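Local coordinates for protein putative tetR-family transcriptional regulator (Streptomyces coelicolor, PDB 3FIW) that probably binds DNA at cis-regulatory sites through a predicted helix-turn-helix motif and acts as a TetR-family transcriptional regulator, likely a repressor, at residues Glu94-Trp99 with Ser143-Arg148. Sequence-based numbering, arbitrary orientation.
Sequences EDWHGW and SGVPER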
# COMPACT_ATOMS: atom_id res chain seq x y z
N GLU A 94 5.60 30.30 2.31
CA GLU A 94 4.99 29.47 3.34
C GLU A 94 5.94 28.38 3.75
O GLU A 94 6.88 28.05 3.01
CB GLU A 94 3.57 28.98 3.04
CG GLU A 94 3.45 27.87 2.08
CD GLU A 94 2.01 27.43 1.91
OE1 GLU A 94 1.55 26.57 2.70
OE2 GLU A 94 1.36 27.94 0.98
N ASP A 95 5.73 27.92 4.98
CA ASP A 95 6.57 26.92 5.63
C ASP A 95 6.45 25.63 4.80
O ASP A 95 5.37 25.02 4.74
CB ASP A 95 6.11 26.73 7.08
CG ASP A 95 6.77 25.56 7.75
OD1 ASP A 95 7.95 25.30 7.43
OD2 ASP A 95 6.12 24.89 8.60
N TRP A 96 7.55 25.24 4.16
CA TRP A 96 7.56 24.12 3.26
C TRP A 96 7.31 22.86 4.07
O TRP A 96 6.87 21.89 3.51
CB TRP A 96 8.90 23.96 2.52
CG TRP A 96 10.01 23.35 3.39
CD1 TRP A 96 11.03 24.03 4.02
CD2 TRP A 96 10.18 21.96 3.74
NE1 TRP A 96 11.81 23.16 4.71
CE2 TRP A 96 11.31 21.88 4.57
CE3 TRP A 96 9.47 20.76 3.44
CZ2 TRP A 96 11.77 20.66 5.11
CZ3 TRP A 96 9.91 19.54 3.98
CH2 TRP A 96 11.07 19.50 4.81
N HIS A 97 7.66 22.90 5.35
CA HIS A 97 7.65 21.75 6.25
C HIS A 97 6.22 21.38 6.62
O HIS A 97 5.85 20.23 6.47
CB HIS A 97 8.51 22.03 7.50
CG HIS A 97 8.76 20.84 8.37
ND1 HIS A 97 7.83 19.83 8.54
CD2 HIS A 97 9.80 20.53 9.18
CE1 HIS A 97 8.31 18.93 9.40
NE2 HIS A 97 9.51 19.33 9.79
N GLY A 98 5.45 22.34 7.11
CA GLY A 98 4.02 22.21 7.39
C GLY A 98 3.19 21.91 6.16
O GLY A 98 2.24 21.13 6.25
N TRP A 99 3.51 22.52 5.02
CA TRP A 99 2.86 22.20 3.77
C TRP A 99 3.11 20.74 3.39
O TRP A 99 2.18 20.01 3.02
CB TRP A 99 3.33 23.08 2.62
CG TRP A 99 2.74 22.58 1.29
CD1 TRP A 99 1.52 22.93 0.74
CD2 TRP A 99 3.31 21.59 0.39
NE1 TRP A 99 1.32 22.24 -0.43
CE2 TRP A 99 2.40 21.44 -0.68
CE3 TRP A 99 4.50 20.87 0.38
CZ2 TRP A 99 2.65 20.57 -1.75
CZ3 TRP A 99 4.75 20.01 -0.67
CH2 TRP A 99 3.83 19.86 -1.72
N SER A 143 12.17 26.45 -1.59
CA SER A 143 12.22 26.52 -0.13
C SER A 143 13.57 26.02 0.40
O SER A 143 13.83 26.06 1.60
CB SER A 143 11.06 25.72 0.49
OG SER A 143 9.83 26.16 -0.06
N GLY A 144 14.42 25.55 -0.49
CA GLY A 144 15.72 25.08 -0.07
C GLY A 144 15.86 23.57 0.08
O GLY A 144 16.94 23.10 0.38
N VAL A 145 14.77 22.81 -0.10
CA VAL A 145 14.87 21.35 -0.22
C VAL A 145 15.59 20.96 -1.54
O VAL A 145 15.14 21.32 -2.63
CB VAL A 145 13.45 20.63 -0.14
CG1 VAL A 145 13.63 19.11 -0.09
CG2 VAL A 145 12.60 21.13 1.06
N PRO A 146 16.71 20.21 -1.44
CA PRO A 146 17.43 19.80 -2.66
C PRO A 146 16.52 18.92 -3.51
O PRO A 146 15.83 18.07 -2.96
CB PRO A 146 18.60 18.99 -2.10
CG PRO A 146 18.77 19.50 -0.70
CD PRO A 146 17.38 19.73 -0.23
N GLU A 147 16.52 19.12 -4.83
CA GLU A 147 15.52 18.51 -5.72
C GLU A 147 15.36 16.98 -5.63
O GLU A 147 14.24 16.49 -5.60
CB GLU A 147 15.76 18.88 -7.19
CG GLU A 147 14.88 18.02 -8.11
CD GLU A 147 14.25 18.79 -9.24
OE1 GLU A 147 14.95 19.68 -9.79
OE2 GLU A 147 13.07 18.50 -9.59
N ARG A 148 16.48 16.27 -5.64
CA ARG A 148 16.53 14.84 -5.63
C ARG A 148 15.87 14.36 -4.36
O ARG A 148 15.04 13.50 -4.42
CB ARG A 148 17.98 14.35 -5.72
CG ARG A 148 18.18 12.82 -5.57
CD ARG A 148 17.68 12.00 -6.80
NE ARG A 148 18.14 10.59 -6.84
CZ ARG A 148 18.42 9.80 -5.78
NH1 ARG A 148 18.31 10.24 -4.51
NH2 ARG A 148 18.82 8.54 -5.98
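The indole of W96 is held between two aliphatic groups, with the V145 methyl CG2 over one face and H97 CB over the opposite one. V145 CG2 sits 3.8 Å from the centroid of the six-membered ring of W96 and 15° off its normal, a CH-pi contact; its closest ring atom is CD2 of W96, at 3.7 Å. On the other face, CB of H97, the next residue along the same helix, stands 4.0 Å above the ring plane. S143 approaches the ring obliquely. Its CB lies 3.4 Å from W96 CB and touches the CG and CD1 end of the indole, while OG of S143 comes within 3.5 Å of that same W96 CB.

The first two W96 torsions together explain this reach: CG lies between the backbone N and the carbonyl carbon (chi1 77°), and the turn about the next bond presents one face of the indole to V145. No hydrogen bond links the two segments; they meet through van der Waals contact, mainly apolar. The S143 hydroxyl instead bonds to the carbonyl O of F139, one turn back in helix 130-142, whose F139 and L140 also touch W96. In the second subunit, V208 packs on both W96 and V145, so the cluster extends across the dimer interface.

W96 opens helix 96-112 and S143 directly follows helix 130-142, while V145 lies in the link that leads to helix 147-170. D95 is the N-cap of helix 96-112, its carboxylate receiving two weak bonds, one from H97 N to OD1 (3.2 Å) and one from G98 N to OD2 (3.0 Å). Helix 130-142 closes in a Schellman motif with G144 at positive phi (100°). Helix-end packing of this kind, between a capped start and a Schellman turn, belongs here to the all-helical C-terminal domain of a TetR-family regulator.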